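Local coordinates for malonyl acyl carrier protein transacylase (Streptococcus pneumoniae, PDB 3IM8) that probably transfers the malonyl group from malonyl-CoA to holo acyl carrier protein, supplying malonyl units for fatty acid synthesis, at residues 267-273 with 289-295. Numbering follows the deposited sequence.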
ATOM      1  N   SER A 267       2.081  19.488  -7.068  1.00 40.26           N
ATOM      2  CA  SER A 267       2.694  20.292  -5.971  1.00 40.92           C
ATOM      3  C   SER A 267       2.340  19.855  -4.527  1.00 39.23           C
ATOM      4  O   SER A 267       3.205  19.869  -3.617  1.00 40.39           O
ATOM      5  CB  SER A 267       2.373  21.785  -6.157  1.00 41.55           C
ATOM      6  OG  SER A 267       0.978  21.994  -6.283  1.00 44.11           O
ATOM      7  N   ASN A 268       1.092  19.443  -4.352  1.00 35.83           N
ATOM      8  CA  ASN A 268       0.457  19.189  -3.075  1.00 32.87           C
ATOM      9  C   ASN A 268       0.213  17.659  -2.869  1.00 29.81           C
ATOM     10  O   ASN A 268      -0.333  16.996  -3.754  1.00 28.42           O
ATOM     11  CB  ASN A 268      -0.892  19.910  -3.162  1.00 34.45           C
ATOM     12  CG  ASN A 268      -1.344  20.500  -1.852  1.00 37.70           C
ATOM     13  OD1 ASN A 268      -2.491  20.262  -1.416  1.00 40.80           O
ATOM     14  ND2 ASN A 268      -0.464  21.282  -1.206  1.00 38.08           N
ATOM     15  N   PHE A 269       0.580  17.088  -1.724  1.00 25.64           N
ATOM     16  CA  PHE A 269       0.294  15.643  -1.490  1.00 23.77           C
ATOM     17  C   PHE A 269      -0.656  15.415  -0.319  1.00 21.37           C
ATOM     18  O   PHE A 269      -0.427  15.975   0.744  1.00 19.51           O
ATOM     19  CB  PHE A 269       1.561  14.788  -1.294  1.00 22.69           C
ATOM     20  CG  PHE A 269       2.459  14.711  -2.515  1.00 24.20           C
ATOM     21  CD1 PHE A 269       2.344  13.649  -3.411  1.00 22.96           C
ATOM     22  CD2 PHE A 269       3.454  15.685  -2.737  1.00 24.97           C
ATOM     23  CE1 PHE A 269       3.166  13.546  -4.525  1.00 25.11           C
ATOM     24  CE2 PHE A 269       4.310  15.597  -3.869  1.00 26.66           C
ATOM     25  CZ  PHE A 269       4.167  14.534  -4.757  1.00 26.41           C
ATOM     26  N   ILE A 270      -1.721  14.624  -0.521  1.00 19.94           N
ATOM     27  CA  ILE A 270      -2.668  14.336   0.606  1.00 20.19           C
ATOM     28  C   ILE A 270      -2.650  12.842   0.814  1.00 20.29           C
ATOM     29  O   ILE A 270      -3.021  12.085  -0.102  1.00 19.46           O
ATOM     30  CB  ILE A 270      -4.107  14.872   0.379  1.00 20.11           C
ATOM     31  CG1 ILE A 270      -4.103  16.433   0.376  1.00 21.64           C
ATOM     32  CG2 ILE A 270      -5.049  14.430   1.499  1.00 18.73           C
ATOM     33  CD1 ILE A 270      -5.444  17.069  -0.017  1.00 23.87           C
ATOM     34  N   GLU A 271      -2.169  12.415   1.980  1.00 19.27           N
ATOM     35  CA  GLU A 271      -2.177  10.985   2.270  1.00 19.01           C
ATOM     36  C   GLU A 271      -3.529  10.653   2.882  1.00 19.68           C
ATOM     37  O   GLU A 271      -3.979  11.302   3.845  1.00 20.70           O
ATOM     38  CB  GLU A 271      -1.016  10.590   3.195  1.00 18.46           C
ATOM     39  CG  GLU A 271      -1.136   9.154   3.701  1.00 17.38           C
ATOM     40  CD  GLU A 271       0.027   8.754   4.527  1.00 20.15           C
ATOM     41  OE1 GLU A 271       0.757   9.656   4.987  1.00 22.32           O
ATOM     42  OE2 GLU A 271       0.222   7.538   4.728  1.00 20.00           O
ATOM     43  N   ILE A 272      -4.200   9.652   2.311  1.00 20.26           N
ATOM     44  CA  ILE A 272      -5.528   9.239   2.755  1.00 18.27           C
ATOM     45  C   ILE A 272      -5.325   8.137   3.793  1.00 19.24           C
ATOM     46  O   ILE A 272      -4.674   7.163   3.485  1.00 20.41           O
ATOM     47  CB  ILE A 272      -6.323   8.640   1.580  1.00 19.17           C
ATOM     48  CG1 ILE A 272      -6.315   9.580   0.385  1.00 16.15           C
ATOM     49  CG2 ILE A 272      -7.779   8.214   2.054  1.00 16.79           C
ATOM     50  CD1 ILE A 272      -6.915  10.951   0.698  1.00 20.30           C
ATOM     51  N   GLY A 273      -5.905   8.258   4.990  1.00 18.56           N
ATOM     52  CA  GLY A 273      -5.592   7.345   6.096  1.00 18.71           C
ATOM     53  C   GLY A 273      -6.185   5.953   5.861  1.00 18.19           C
ATOM     54  O   GLY A 273      -6.843   5.740   4.852  1.00 18.63           O
ATOM     55  N   ALA A 289       7.999  19.629  -0.486  1.00 32.29           N
ATOM     56  CA  ALA A 289       6.674  19.275  -1.025  1.00 30.80           C
ATOM     57  C   ALA A 289       5.577  19.588  -0.012  1.00 29.50           C
ATOM     58  O   ALA A 289       5.709  19.346   1.189  1.00 27.26           O
ATOM     59  CB  ALA A 289       6.627  17.760  -1.480  1.00 30.83           C
ATOM     60  N   HIS A 290       4.478  20.137  -0.500  1.00 30.02           N
ATOM     61  CA  HIS A 290       3.343  20.404   0.380  1.00 30.80           C
ATOM     62  C   HIS A 290       2.564  19.115   0.692  1.00 30.32           C
ATOM     63  O   HIS A 290       2.151  18.384  -0.195  1.00 29.92           O
ATOM     64  CB  HIS A 290       2.425  21.486  -0.204  1.00 32.05           C
ATOM     65  CG  HIS A 290       3.109  22.797  -0.461  1.00 34.37           C
ATOM     66  ND1 HIS A 290       3.658  23.559   0.548  1.00 35.49           N
ATOM     67  CD2 HIS A 290       3.313  23.485  -1.609  1.00 36.90           C
ATOM     68  CE1 HIS A 290       4.177  24.654   0.034  1.00 37.87           C
ATOM     69  NE2 HIS A 290       3.984  24.630  -1.274  1.00 38.93           N
ATOM     70  N   LEU A 291       2.361  18.855   1.964  1.00 30.38           N
ATOM     71  CA  LEU A 291       1.884  17.559   2.393  1.00 29.93           C
ATOM     72  C   LEU A 291       0.908  17.699   3.548  1.00 28.99           C
ATOM     73  O   LEU A 291       1.025  18.614   4.376  1.00 27.67           O
ATOM     74  CB  LEU A 291       3.072  16.759   2.834  1.00 31.48           C
ATOM     75  CG  LEU A 291       3.100  15.320   3.355  1.00 34.58           C
ATOM     76  CD1 LEU A 291       2.551  14.272   2.369  1.00 34.56           C
ATOM     77  CD2 LEU A 291       4.606  15.114   3.541  1.00 37.15           C
ATOM     78  N   ALA A 292      -0.031  16.754   3.593  1.00 27.32           N
ATOM     79  CA  ALA A 292      -1.112  16.714   4.530  1.00 25.77           C
ATOM     80  C   ALA A 292      -1.578  15.267   4.518  1.00 24.94           C
ATOM     81  O   ALA A 292      -1.379  14.543   3.541  1.00 24.64           O
ATOM     82  CB  ALA A 292      -2.217  17.597   4.024  1.00 26.87           C
ATOM     83  N   HIS A 293      -2.171  14.829   5.613  1.00 23.46           N
ATOM     84  CA  HIS A 293      -2.803  13.535   5.637  1.00 22.27           C
ATOM     85  C   HIS A 293      -4.155  13.667   6.303  1.00 20.77           C
ATOM     86  O   HIS A 293      -4.341  14.565   7.097  1.00 20.46           O
ATOM     87  CB  HIS A 293      -1.907  12.536   6.364  1.00 21.95           C
ATOM     88  CG  HIS A 293      -1.658  12.864   7.805  1.00 25.28           C
ATOM     89  ND1 HIS A 293      -2.452  12.376   8.831  1.00 29.08           N
ATOM     90  CD2 HIS A 293      -0.702  13.615   8.398  1.00 26.27           C
ATOM     91  CE1 HIS A 293      -1.997  12.816   9.987  1.00 29.29           C
ATOM     92  NE2 HIS A 293      -0.941  13.579   9.750  1.00 30.01           N
ATOM     93  N   VAL A 294      -5.106  12.782   5.975  1.00 19.94           N
ATOM     94  CA  VAL A 294      -6.392  12.766   6.632  1.00 18.35           C
ATOM     95  C   VAL A 294      -6.712  11.341   7.055  1.00 18.92           C
ATOM     96  O   VAL A 294      -6.779  10.448   6.182  1.00 18.66           O
ATOM     97  CB  VAL A 294      -7.512  13.342   5.715  1.00 18.44           C
ATOM     98  CG1 VAL A 294      -8.850  13.314   6.453  1.00 19.48           C
ATOM     99  CG2 VAL A 294      -7.235  14.765   5.385  1.00 18.01           C
ATOM    100  N   GLU A 295      -6.854  11.114   8.373  1.00 18.70           N
ATOM    101  CA  GLU A 295      -7.264   9.782   8.897  1.00 19.47           C
ATOM    102  C   GLU A 295      -8.378   9.860   9.974  1.00 19.55           C
ATOM    103  O   GLU A 295      -8.965   8.842  10.330  1.00 19.19           O
ATOM    104  CB  GLU A 295      -6.052   9.040   9.494  1.00 19.68           C
ATOM    105  CG  GLU A 295      -5.571   9.686  10.779  1.00 20.44           C
ATOM    106  CD  GLU A 295      -4.435   8.960  11.421  1.00 22.83           C
ATOM    107  OE1 GLU A 295      -4.253   7.757  11.162  1.00 24.19           O
ATOM    108  OE2 GLU A 295      -3.680   9.610  12.158  1.00 26.36           O
TER
HETATM  109  O   HOH W   1      -3.786   9.944   6.931  1.00 17.71           O
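Strands 268-272 and 290-294 run parallel, their axes 19° apart: Phe-269, Glu-271 and Gly-273, the last just past the strand end, donate N-H hydrogen bonds to the carbonyls of His-290, Ala-292 and Val-294, and the carbonyls of Phe-269 and Glu-271 accept from Ala-292 and Val-294. Glu-271 illustrates the pattern: its N reaches Ala-292 O at 2.8 Å, while its O receives Val-294 N almost straight on, the C=O...N angle being 178°. On the face turned to helix 277-285, Phe-269 CB meets Leu-291 CD1 at 3.8 Å, and Phe-269 CE2 lies 4.0 Å from Ala-289 CB, which comes up obliquely to the ring. Farther along, Glu-271 CB packs against His-293 CB at 3.8 Å. With CG anti to the backbone N (chi1 170°) and the chain extended, Glu-271 hydrogen-bonds through OE1 to Ser-279 OG and through OE2 to Leu-278 N, tying the strand to the start of that helix. The other face begins with Asn-268 ND2 close to His-290 CB, then turns aliphatic: Ile-270 CG1 approaches Ala-292 CB at 4.3 Å, and Ile-270, Ile-272 and Val-294 pack against helix 58-78. Strand, helix 277-285 and neighbouring strand form a classic beta-alpha-beta crossover, strand 290-294 forming one edge of the four-stranded parallel sheet in the acyltransferase domain.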